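Local coordinates for beta-n-acetylhexosaminidase (Streptococcus pneumoniae, PDB 4AZI), which removes terminal beta-linked N-acetylhexosamine units from glycans by hydrolysis, as a family 20 glycoside hydrolase, at residues M225-G230 with L246-S251; A114-G119 with G180-A185; I15-K20 with V42-G47. The protein carries 2 engineered substitutions. All coordinates share one frame; numbering follows the deposited sequence.

Contact 1 of 3, residues M225-G230 with L246-S251; sequences MAFNDG and LISYWS. With OAN (O-(2-acetamido-2-deoxy D-glucopyranosylidene) amino-N-phenylcarbamate), chain C.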
loop_
_atom_site.group_PDB
_atom_site.type_symbol
_atom_site.label_atom_id
_atom_site.label_comp_id
_atom_site.label_asym_id
_atom_site.label_seq_id
_atom_site.Cartn_x
_atom_site.Cartn_y
_atom_site.Cartn_z
ATOM N N MET A 225 -0.675 9.589 0.273
ATOM C CA MET A 225 -0.570 8.860 -0.973
ATOM C C MET A 225 -1.975 8.489 -1.402
ATOM O O MET A 225 -2.838 8.240 -0.558
ATOM C CB MET A 225 0.297 7.603 -0.807
ATOM C CG MET A 225 0.582 6.899 -2.131
ATOM S SD MET A 225 1.889 5.657 -2.099
ATOM C CE MET A 225 1.117 4.314 -1.216
ATOM N N ALA A 226 -2.206 8.478 -2.714
ATOM C CA ALA A 226 -3.474 8.022 -3.282
ATOM C C ALA A 226 -3.211 7.345 -4.621
ATOM O O ALA A 226 -2.168 7.570 -5.231
ATOM C CB ALA A 226 -4.423 9.200 -3.467
ATOM N N PHE A 227 -4.151 6.526 -5.083
ATOM C CA PHE A 227 -4.061 5.974 -6.434
ATOM C C PHE A 227 -4.369 7.067 -7.447
ATOM O O PHE A 227 -5.001 8.065 -7.120
ATOM C CB PHE A 227 -4.982 4.770 -6.618
ATOM C CG PHE A 227 -4.608 3.600 -5.769
ATOM C CD1 PHE A 227 -3.380 2.966 -5.938
ATOM C CD2 PHE A 227 -5.469 3.144 -4.785
ATOM C CE1 PHE A 227 -3.023 1.896 -5.140
ATOM C CE2 PHE A 227 -5.123 2.073 -3.988
ATOM C CZ PHE A 227 -3.896 1.453 -4.158
ATOM N N ASN A 228 -3.906 6.886 -8.674
ATOM C CA ASN A 228 -3.957 7.970 -9.653
ATOM C C ASN A 228 -5.336 8.272 -10.238
ATOM O O ASN A 228 -5.558 9.381 -10.709
ATOM C CB ASN A 228 -2.956 7.713 -10.784
ATOM C CG ASN A 228 -3.251 6.439 -11.539
ATOM O OD1 ASN A 228 -2.932 5.344 -11.080
ATOM N ND2 ASN A 228 -3.860 6.577 -12.710
ATOM N N ASP A 229 -6.247 7.296 -10.188
ATOM C CA ASP A 229 -7.541 7.349 -10.913
ATOM C C ASP A 229 -8.268 8.697 -10.872
ATOM O O ASP A 229 -8.630 9.250 -11.910
ATOM C CB ASP A 229 -8.526 6.291 -10.389
ATOM C CG ASP A 229 -7.933 4.899 -10.329
ATOM O OD1 ASP A 229 -6.787 4.741 -9.867
ATOM O OD2 ASP A 229 -8.642 3.954 -10.717
ATOM N N GLY A 230 -8.486 9.214 -9.666
ATOM C CA GLY A 230 -9.382 10.341 -9.487
ATOM C C GLY A 230 -8.752 11.685 -9.751
ATOM O O GLY A 230 -9.435 12.698 -9.704
ATOM N N LEU A 246 1.567 11.890 -2.911
ATOM C CA LEU A 246 2.368 10.907 -3.636
ATOM C C LEU A 246 1.420 10.015 -4.438
ATOM O O LEU A 246 0.534 9.401 -3.872
ATOM C CB LEU A 246 3.208 10.072 -2.671
ATOM C CG LEU A 246 4.047 8.938 -3.274
ATOM C CD1 LEU A 246 5.162 9.453 -4.187
ATOM C CD2 LEU A 246 4.615 8.062 -2.174
ATOM N N ILE A 247 1.586 9.962 -5.757
ATOM C CA ILE A 247 0.604 9.275 -6.601
ATOM C C ILE A 247 1.028 7.814 -6.847
ATOM O O ILE A 247 2.078 7.535 -7.439
ATOM C CB ILE A 247 0.381 10.009 -7.944
ATOM C CG1 ILE A 247 -0.001 11.506 -7.756
ATOM C CG2 ILE A 247 -0.602 9.266 -8.825
ATOM C CD1 ILE A 247 -1.425 11.781 -7.312
ATOM N N SER A 248 0.214 6.879 -6.389
ATOM C CA SER A 248 0.468 5.481 -6.700
ATOM C C SER A 248 -0.099 5.217 -8.096
ATOM O O SER A 248 -1.297 4.996 -8.247
ATOM C CB SER A 248 -0.139 4.572 -5.632
ATOM O OG SER A 248 -0.012 3.212 -5.990
ATOM N N TYR A 249 0.763 5.291 -9.113
ATOM C CA TYR A 249 0.322 5.208 -10.514
ATOM C C TYR A 249 0.371 3.787 -11.042
ATOM O O TYR A 249 1.444 3.194 -11.162
ATOM C CB TYR A 249 1.122 6.147 -11.448
ATOM C CG TYR A 249 0.350 6.456 -12.720
ATOM C CD1 TYR A 249 0.259 5.514 -13.755
ATOM C CD2 TYR A 249 -0.326 7.667 -12.875
ATOM C CE1 TYR A 249 -0.472 5.779 -14.910
ATOM C CE2 TYR A 249 -1.061 7.934 -14.024
ATOM C CZ TYR A 249 -1.135 6.979 -15.035
ATOM O OH TYR A 249 -1.858 7.238 -16.183
ATOM N N TRP A 250 -0.799 3.249 -11.381
ATOM C CA TRP A 250 -0.900 1.853 -11.783
ATOM C C TRP A 250 -1.342 1.650 -13.218
ATOM O O TRP A 250 -1.003 0.644 -13.821
ATOM C CB TRP A 250 -1.799 1.096 -10.816
ATOM C CG TRP A 250 -3.228 1.528 -10.909
ATOM C CD1 TRP A 250 -3.820 2.639 -10.314
ATOM C CD2 TRP A 250 -4.286 0.900 -11.689
ATOM N NE1 TRP A 250 -5.141 2.724 -10.655
ATOM C CE2 TRP A 250 -5.487 1.713 -11.478
ATOM C CE3 TRP A 250 -4.361 -0.217 -12.504
ATOM C CZ2 TRP A 250 -6.698 1.396 -12.064
ATOM C CZ3 TRP A 250 -5.588 -0.527 -13.095
ATOM C CH2 TRP A 250 -6.729 0.264 -12.883
ATOM N N SER A 251 -2.111 2.593 -13.765
ATOM C CA SER A 251 -2.640 2.494 -15.145
ATOM C C SER A 251 -3.235 3.826 -15.622
ATOM O O SER A 251 -3.669 4.651 -14.810
ATOM C CB SER A 251 -3.673 1.351 -15.252
ATOM O OG SER A 251 -4.399 1.349 -16.469
HETATM C CAH OAN C . -5.729 0.552 -7.723
HETATM C CAG OAN C . -6.113 -0.872 -8.155
HETATM O OAN OAN C . -5.268 -1.621 -8.625
HETATM N NAI OAN C . -7.397 -1.195 -7.989
HETATM C CAB OAN C . -7.987 -2.509 -8.321
HETATM C CAC OAN C . -7.754 -3.483 -7.164
HETATM O OAJ OAN C . -8.757 -3.275 -6.161
HETATM C CAD OAN C . -7.797 -4.927 -7.642
HETATM O OAK OAN C . -7.600 -5.758 -6.507
HETATM C CAE OAN C . -6.665 -5.160 -8.655
HETATM C CAF OAN C . -6.623 -6.568 -9.257
HETATM O OAM OAN C . -7.791 -6.807 -10.049
HETATM O OAL OAN C . -6.688 -4.208 -9.753
HETATM C CAA OAN C . -7.446 -3.074 -9.651
HETATM N NAY OAN C . -7.705 -2.435 -10.772
HETATM O OAQ OAN C . -7.199 -2.993 -11.910
HETATM C CAP OAN C . -7.955 -2.778 -13.028
HETATM O OAR OAN C . -7.553 -3.178 -14.122
HETATM N NAO OAN C . -9.119 -2.133 -12.854
HETATM C CAS OAN C . -9.974 -1.793 -13.831
HETATM C CAT OAN C . -10.404 -0.467 -13.891
HETATM C CAU OAN C . -11.296 -0.056 -14.881
HETATM C CAV OAN C . -11.763 -0.973 -15.821
HETATM C CAW OAN C . -11.339 -2.308 -15.767
HETATM C CAX OAN C . -10.448 -2.721 -14.773
#

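Contact 2 of 3, residues A114-G119 with G180-A185; sequences AINSPG and GTDEYA. With OAN (O-(2-acetamido-2-deoxy D-glucopyranosylidene) amino-N-phenylcarbamate), chain C; EDO (1,2-ethanediol), chain F.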
loop_
_atom_site.group_PDB
_atom_site.type_symbol
_atom_site.label_atom_id
_atom_site.label_comp_id
_atom_site.label_asym_id
_atom_site.label_seq_id
_atom_site.Cartn_x
_atom_site.Cartn_y
_atom_site.Cartn_z
ATOM N N ALA A 114 -2.689 1.332 4.005
ATOM C CA ALA A 114 -3.768 1.892 3.193
ATOM C C ALA A 114 -5.130 1.628 3.844
ATOM O O ALA A 114 -5.400 0.502 4.305
ATOM C CB ALA A 114 -3.734 1.326 1.776
ATOM N N ILE A 115 -5.957 2.674 3.903
ATOM C CA ILE A 115 -7.370 2.577 4.305
ATOM C C ILE A 115 -8.185 3.257 3.217
ATOM O O ILE A 115 -8.179 4.488 3.112
ATOM C CB ILE A 115 -7.672 3.296 5.649
ATOM C CG1 ILE A 115 -6.764 2.808 6.793
ATOM C CG2 ILE A 115 -9.162 3.192 5.994
ATOM C CD1 ILE A 115 -7.017 1.390 7.274
ATOM N N ASN A 116 -8.886 2.465 2.412
ATOM C CA ASN A 116 -9.523 2.976 1.201
ATOM C C ASN A 116 -10.862 3.655 1.433
ATOM O O ASN A 116 -11.659 3.192 2.232
ATOM C CB ASN A 116 -9.698 1.845 0.175
ATOM C CG ASN A 116 -9.447 2.303 -1.247
ATOM O OD1 ASN A 116 -9.555 3.494 -1.565
ATOM N ND2 ASN A 116 -9.089 1.361 -2.109
ATOM N N SER A 117 -11.085 4.758 0.714
ATOM C CA SER A 117 -12.376 5.451 0.617
ATOM C C SER A 117 -12.194 6.449 -0.543
ATOM O O SER A 117 -11.061 6.676 -0.967
ATOM C CB SER A 117 -12.735 6.167 1.924
ATOM O OG SER A 117 -11.864 7.263 2.171
ATOM N N PRO A 118 -13.294 6.997 -1.105
ATOM C CA PRO A 118 -14.715 6.688 -0.887
ATOM C C PRO A 118 -15.192 5.438 -1.640
ATOM O O PRO A 118 -16.366 5.072 -1.531
ATOM C CB PRO A 118 -15.433 7.944 -1.390
ATOM C CG PRO A 118 -14.520 8.519 -2.414
ATOM C CD PRO A 118 -13.114 8.129 -2.038
ATOM N N GLY A 119 -14.298 4.796 -2.396
ATOM C CA GLY A 119 -14.592 3.499 -3.000
ATOM C C GLY A 119 -13.997 2.405 -2.145
ATOM O O GLY A 119 -13.378 2.688 -1.124
ATOM N N GLY A 180 -6.090 5.969 -0.822
ATOM C CA GLY A 180 -6.680 5.181 -1.906
ATOM C C GLY A 180 -7.353 6.007 -2.978
ATOM O O GLY A 180 -6.679 6.676 -3.754
ATOM N N THR A 181 -8.689 5.932 -3.003
ATOM C CA THR A 181 -9.594 6.683 -3.900
ATOM C C THR A 181 -9.763 6.090 -5.303
ATOM O O THR A 181 -10.397 6.706 -6.164
ATOM C CB THR A 181 -9.327 8.221 -3.961
ATOM O OG1 THR A 181 -8.155 8.490 -4.741
ATOM C CG2 THR A 181 -9.158 8.808 -2.572
ATOM N N ASP A 182 -9.229 4.887 -5.526
ATOM C CA ASP A 182 -9.346 4.257 -6.843
ATOM C C ASP A 182 -10.781 3.866 -7.159
ATOM O O ASP A 182 -11.608 3.753 -6.265
ATOM C CB ASP A 182 -8.435 3.021 -6.984
ATOM C CG ASP A 182 -8.614 2.011 -5.861
ATOM O OD1 ASP A 182 -8.725 2.425 -4.680
ATOM O OD2 ASP A 182 -8.607 0.796 -6.158
ATOM N N GLU A 183 -11.053 3.685 -8.448
ATOM C CA GLU A 183 -12.268 3.049 -8.954
ATOM C C GLU A 183 -13.569 3.421 -8.224
ATOM O O GLU A 183 -14.259 2.542 -7.695
ATOM C CB GLU A 183 -12.091 1.533 -8.939
ATOM C CG GLU A 183 -10.876 0.988 -9.685
ATOM C CD GLU A 183 -10.788 -0.517 -9.542
ATOM O OE1 GLU A 183 -10.823 -0.997 -8.393
ATOM O OE2 GLU A 183 -10.721 -1.229 -10.564
ATOM N N TYR A 184 -13.905 4.709 -8.213
ATOM C CA TYR A 184 -15.101 5.196 -7.533
ATOM C C TYR A 184 -16.348 4.531 -8.125
ATOM O O TYR A 184 -16.589 4.649 -9.336
ATOM C CB TYR A 184 -15.217 6.729 -7.666
ATOM C CG TYR A 184 -16.401 7.306 -6.918
ATOM C CD1 TYR A 184 -16.284 7.689 -5.579
ATOM C CD2 TYR A 184 -17.645 7.448 -7.545
ATOM C CE1 TYR A 184 -17.374 8.201 -4.884
ATOM C CE2 TYR A 184 -18.740 7.956 -6.859
ATOM C CZ TYR A 184 -18.601 8.336 -5.533
ATOM O OH TYR A 184 -19.689 8.833 -4.848
ATOM N N ALA A 185 -17.119 3.835 -7.276
ATOM C CA ALA A 185 -18.416 3.250 -7.659
ATOM C C ALA A 185 -18.365 2.341 -8.884
ATOM O O ALA A 185 -19.345 2.248 -9.635
ATOM C CB ALA A 185 -19.471 4.345 -7.859
HETATM C CAH OAN C . -5.729 0.552 -7.723
HETATM C CAG OAN C . -6.113 -0.872 -8.155
HETATM O OAN OAN C . -5.268 -1.621 -8.625
HETATM N NAI OAN C . -7.397 -1.195 -7.989
HETATM C CAB OAN C . -7.987 -2.509 -8.321
HETATM C CAC OAN C . -7.754 -3.483 -7.164
HETATM O OAJ OAN C . -8.757 -3.275 -6.161
HETATM C CAD OAN C . -7.797 -4.927 -7.642
HETATM O OAK OAN C . -7.600 -5.758 -6.507
HETATM C CAE OAN C . -6.665 -5.160 -8.655
HETATM C CAF OAN C . -6.623 -6.568 -9.257
HETATM O OAM OAN C . -7.791 -6.807 -10.049
HETATM O OAL OAN C . -6.688 -4.208 -9.753
HETATM C CAA OAN C . -7.446 -3.074 -9.651
HETATM N NAY OAN C . -7.705 -2.435 -10.772
HETATM O OAQ OAN C . -7.199 -2.993 -11.910
HETATM C CAP OAN C . -7.955 -2.778 -13.028
HETATM O OAR OAN C . -7.553 -3.178 -14.122
HETATM N NAO OAN C . -9.119 -2.133 -12.854
HETATM C CAS OAN C . -9.974 -1.793 -13.831
HETATM C CAT OAN C . -10.404 -0.467 -13.891
HETATM C CAU OAN C . -11.296 -0.056 -14.881
HETATM C CAV OAN C . -11.763 -0.973 -15.821
HETATM C CAW OAN C . -11.339 -2.308 -15.767
HETATM C CAX OAN C . -10.448 -2.721 -14.773
HETATM C C1 EDO F . -11.823 -4.482 -10.132
HETATM O O1 EDO F . -10.510 -3.942 -10.324
HETATM C C2 EDO F . -12.126 -4.583 -8.637
HETATM O O2 EDO F . -12.333 -3.276 -8.098
HETATM O O HOH W 1 -11.648 4.253 -3.606
#

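Contact 3 of 3, residues I15-K20 with V42-G47; sequences IDAGRK and VHLLLG. With OAN (O-(2-acetamido-2-deoxy D-glucopyranosylidene) amino-N-phenylcarbamate), chain C.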
loop_
_atom_site.group_PDB
_atom_site.type_symbol
_atom_site.label_atom_id
_atom_site.label_comp_id
_atom_site.label_asym_id
_atom_site.label_seq_id
_atom_site.Cartn_x
_atom_site.Cartn_y
_atom_site.Cartn_z
ATOM N N ILE A 15 0.368 -5.843 -0.180
ATOM C CA ILE A 15 -0.448 -6.997 0.211
ATOM C C ILE A 15 -1.879 -6.543 0.550
ATOM O O ILE A 15 -2.091 -5.743 1.472
ATOM C CB ILE A 15 0.167 -7.752 1.429
ATOM C CG1 ILE A 15 1.564 -8.340 1.119
ATOM C CG2 ILE A 15 -0.790 -8.798 1.979
ATOM C CD1 ILE A 15 1.624 -9.446 0.071
ATOM N N ASP A 16 -2.846 -7.063 -0.203
ATOM C CA ASP A 16 -4.269 -6.774 -0.011
ATOM C C ASP A 16 -4.804 -7.546 1.202
ATOM O O ASP A 16 -5.439 -8.595 1.064
ATOM C CB ASP A 16 -5.035 -7.124 -1.310
ATOM C CG ASP A 16 -6.520 -6.735 -1.286
ATOM O OD1 ASP A 16 -7.007 -6.101 -0.321
ATOM O OD2 ASP A 16 -7.218 -7.085 -2.265
ATOM N N ALA A 17 -4.531 -7.022 2.397
ATOM C CA ALA A 17 -5.070 -7.596 3.633
ATOM C C ALA A 17 -6.380 -6.910 4.009
ATOM O O ALA A 17 -6.809 -6.943 5.164
ATOM C CB ALA A 17 -4.056 -7.495 4.764
ATOM N N GLY A 18 -6.990 -6.259 3.025
ATOM C CA GLY A 18 -8.292 -5.639 3.191
ATOM C C GLY A 18 -9.394 -6.609 2.826
ATOM O O GLY A 18 -10.312 -6.840 3.613
ATOM N N ARG A 19 -9.310 -7.185 1.630
ATOM C CA ARG A 19 -10.307 -8.158 1.205
ATOM C C ARG A 19 -10.137 -9.479 1.960
ATOM O O ARG A 19 -11.121 -10.175 2.250
ATOM C CB ARG A 19 -10.208 -8.411 -0.302
ATOM C CG ARG A 19 -10.606 -7.230 -1.169
ATOM C CD ARG A 19 -10.634 -7.664 -2.627
ATOM N NE ARG A 19 -11.060 -6.601 -3.542
ATOM C CZ ARG A 19 -10.235 -5.840 -4.258
ATOM N NH1 ARG A 19 -8.918 -5.988 -4.156
ATOM N NH2 ARG A 19 -10.729 -4.920 -5.080
ATOM N N LYS A 20 -8.890 -9.811 2.281
ATOM C CA LYS A 20 -8.559 -11.132 2.821
ATOM C C LYS A 20 -7.758 -11.026 4.118
ATOM O O LYS A 20 -6.892 -10.156 4.252
ATOM C CB LYS A 20 -7.786 -11.928 1.770
ATOM C CG LYS A 20 -7.534 -13.392 2.102
ATOM C CD LYS A 20 -6.832 -14.080 0.937
ATOM C CE LYS A 20 -6.349 -15.477 1.320
ATOM N NZ LYS A 20 -7.486 -16.381 1.627
ATOM N N VAL A 42 6.815 -2.575 3.151
ATOM C CA VAL A 42 5.616 -3.384 2.930
ATOM C C VAL A 42 4.407 -2.445 2.894
ATOM O O VAL A 42 4.156 -1.704 3.849
ATOM C CB VAL A 42 5.433 -4.474 4.021
ATOM C CG1 VAL A 42 4.079 -5.155 3.895
ATOM C CG2 VAL A 42 6.536 -5.516 3.934
ATOM N N HIS A 43 3.682 -2.464 1.774
ATOM C CA HIS A 43 2.461 -1.689 1.627
ATOM C C HIS A 43 1.319 -2.562 2.031
ATOM O O HIS A 43 1.083 -3.612 1.423
ATOM C CB HIS A 43 2.301 -1.209 0.191
ATOM C CG HIS A 43 1.025 -0.441 -0.067
ATOM N ND1 HIS A 43 -0.102 -1.034 -0.506
ATOM C CD2 HIS A 43 0.731 0.919 0.058
ATOM C CE1 HIS A 43 -1.067 -0.107 -0.656
ATOM N NE2 HIS A 43 -0.559 1.086 -0.311
ATOM N N LEU A 44 0.609 -2.146 3.075
ATOM C CA LEU A 44 -0.444 -2.978 3.643
ATOM C C LEU A 44 -1.826 -2.319 3.602
ATOM O O LEU A 44 -2.124 -1.374 4.350
ATOM C CB LEU A 44 -0.068 -3.433 5.062
ATOM C CG LEU A 44 -0.892 -4.555 5.721
ATOM C CD1 LEU A 44 -0.682 -5.911 5.053
ATOM C CD2 LEU A 44 -0.582 -4.646 7.213
ATOM N N LEU A 45 -2.669 -2.827 2.705
ATOM C CA LEU A 45 -4.063 -2.417 2.661
ATOM C C LEU A 45 -4.770 -3.076 3.833
ATOM O O LEU A 45 -4.709 -4.304 4.008
ATOM C CB LEU A 45 -4.719 -2.785 1.323
ATOM C CG LEU A 45 -4.092 -2.127 0.094
ATOM C CD1 LEU A 45 -3.362 -3.158 -0.761
ATOM C CD2 LEU A 45 -5.135 -1.392 -0.731
ATOM N N LEU A 46 -5.383 -2.240 4.663
ATOM C CA LEU A 46 -6.097 -2.689 5.844
ATOM C C LEU A 46 -7.583 -2.436 5.659
ATOM O O LEU A 46 -8.415 -3.229 6.096
ATOM C CB LEU A 46 -5.561 -1.988 7.100
ATOM C CG LEU A 46 -4.124 -2.367 7.480
ATOM C CD1 LEU A 46 -3.496 -1.335 8.408
ATOM C CD2 LEU A 46 -4.067 -3.763 8.089
ATOM N N GLY A 47 -7.905 -1.320 5.017
ATOM C CA GLY A 47 -9.250 -1.079 4.520
ATOM C C GLY A 47 -9.222 -1.155 3.007
ATOM O O GLY A 47 -8.573 -0.332 2.357
HETATM C CAH OAN C . -5.729 0.552 -7.723
HETATM C CAG OAN C . -6.113 -0.872 -8.155
HETATM O OAN OAN C . -5.268 -1.621 -8.625
HETATM N NAI OAN C . -7.397 -1.195 -7.989
HETATM C CAB OAN C . -7.987 -2.509 -8.321
HETATM C CAC OAN C . -7.754 -3.483 -7.164
HETATM O OAJ OAN C . -8.757 -3.275 -6.161
HETATM C CAD OAN C . -7.797 -4.927 -7.642
HETATM O OAK OAN C . -7.600 -5.758 -6.507
HETATM C CAE OAN C . -6.665 -5.160 -8.655
HETATM C CAF OAN C . -6.623 -6.568 -9.257
HETATM O OAM OAN C . -7.791 -6.807 -10.049
HETATM O OAL OAN C . -6.688 -4.208 -9.753
HETATM C CAA OAN C . -7.446 -3.074 -9.651
HETATM N NAY OAN C . -7.705 -2.435 -10.772
HETATM O OAQ OAN C . -7.199 -2.993 -11.910
HETATM C CAP OAN C . -7.955 -2.778 -13.028
HETATM O OAR OAN C . -7.553 -3.178 -14.122
HETATM N NAO OAN C . -9.119 -2.133 -12.854
HETATM C CAS OAN C . -9.974 -1.793 -13.831
HETATM C CAT OAN C . -10.404 -0.467 -13.891
HETATM C CAU OAN C . -11.296 -0.056 -14.881
HETATM C CAV OAN C . -11.763 -0.973 -15.821
HETATM C CAW OAN C . -11.339 -2.308 -15.767
HETATM C CAX OAN C . -10.448 -2.721 -14.773
#

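Contact 1 of 3, residues M225-G230 with L246-S251
Trp250 and Asp229 meet through a nearly straight bond from the indole: NE1 of Trp250 donates to OD1 of Asp229 over 2.7 Å, at 176°, in the plane of the indole, on the syn side of the carboxylate but tilted from its plane. This holds the ring in the pocket, where the ligand methyl CAH lies over one indole face; the same methyl sits over the centre of the Phe227 ring. Tyr257 and, weakly, the backbone N of Glu183 hold OD2 of Asp229. Behind this first shell stands Asn228. With CG between its backbone N and carbonyl carbon (chi1 61°), its amide lies against residues 249-251: OD1 accepts from N of Trp250 (3.0 Å), which comes from above the plane of the amide carbonyl, and ND2 gives a bond to O of Ser251 (2.9 Å). The amide also stacks on one face of the Tyr249 ring, the planes 20° apart. These residues lie at the C-terminal ends of two adjacent parallel strands of the TIM barrel, 223-227 and 246-249. Deeper in the sheet, N of Ser248 donates to O of Ala226 (2.7 Å). On the barrel-lining face the side chains of Met225 and Leu246 lie side by side, SD of Met225 3.6 Å from CD2 of Leu246.

Contact 2 of 3, residues A114-G119 with G180-A185
The amide oxygen of Asn116 is gripped from two sources: N of Thr181 donates to OD1 of Asn116 over 3.0 Å, and a water lies within hydrogen-bonding distance of the same oxygen. Asn116 is near the C-terminal end of barrel strand 110-117, and Thr181 opens the loop that follows strand 176-180, so the side chain ties the end of one strand of the TIM barrel to the loop that follows the next, at the catalytic end. The other end of the amide is turned to Asp182. ND2 of Asn116 donates to OD1 of Asp182 over 2.8 Å, at 166°, in the plane of the amide and onto the syn lone pair of the carboxylate. The two groups are nearly coplanar, 13° apart, a geometry that would restrict rotation of the carboxylate; Asn48 takes a further bond from ND2. Asp182 OD2 is thereby left facing the ligand and accepts from its acetamide nitrogen NAI over 3.0 Å. Next in sequence, Glu183 OE2 accepts from the carbamate nitrogen NAO over 2.9 Å, while His120 bonds to OE1 of the same carboxylate. An adjacent Asp-Glu pair set against the acetamide and the leaving-group side of the ligand is consistent with the substrate-assisted mechanism of family 20. Asn116 is thus a second-shell residue, placing Asp182 without touching the ligand. The same water lies 2.7 Å from O of Asp182 and accepts weakly from N of Gly119. Gly180, with no side chain, allows OD1 of Asn116 to come 3.4 Å from its CA. Beyond Ser117 the chain passes through a cis peptide bond into Pro118, whose CG lies in the plane of the Tyr184 ring, at its edge and 3.7 Å from CD1 of Tyr184.

Contact 3 of 3, residues I15-K20 with V42-G47
The first beta-alpha-beta unit of the barrel, strand 10-16, helix 24-37 and strand 41-45, brings Ile15 beside Leu44 in parallel pairing. N of Ile15 donates to O of His43 over 2.8 Å, and O of Ile15 accepts from N of Leu45 over 3.2 Å. N of Ala17 reaches that oxygen from the opposite face of the carbonyl plane, closing an inverse gamma turn centred on Asp16. On one face of the sheet CD1 of Leu44 packs against CB of Ala17 at 3.7 Å; on the other, CD1 of Leu45 approaches CA of Asp16 at 3.8 Å.

Here, at the C-terminal mouth of the TIM barrel, the strand gives way to the ligand site. OD1 of Asp16 accepts from N of Arg19, three residues on, forming an Asx motif; the N-H comes from above the carboxylate plane, at 171°. With CG of Asp16 anti to its N (chi1 -174°), OD2 makes a 2.8 Å salt bridge with NH1 of Arg19, met on the syn side but tilted out of the carboxylate plane. Arg19, extended from CG to NE, delivers NH2 to the sugar hydroxyl OAJ of the ligand over 2.8 Å, at 164°; NH1 bonds weakly to the neighbouring hydroxyl OAK. Asp49 pairs with NE of Arg19, and Ala330 N gives OD2 of Asp16 a further bond.

How the contacts relate
All three contacts lie in the eight-stranded parallel TIM barrel and reach the same ligand. Along the chain, contact 3 closes before contact 2 opens, and contact 2 before contact 1. The centre of contact 2 is about 13 Å from that of contact 3 and about 11 Å from that of contact 1; contacts 1 and 3 have centres about 16 Å apart. Strands 41-45 and 110-117 are neighbours, so N of Ala114 meets O of Leu44 at 2.8 Å; strands 176-180 and 223-227 adjoin likewise. Inside the barrel, Met225 packs on His43. The site is thus assembled piecewise: contact 3 grips sugar hydroxyls, contact 2 the acetamide and carbamate nitrogens, and contact 1 sets two ring faces against the acetamide methyl.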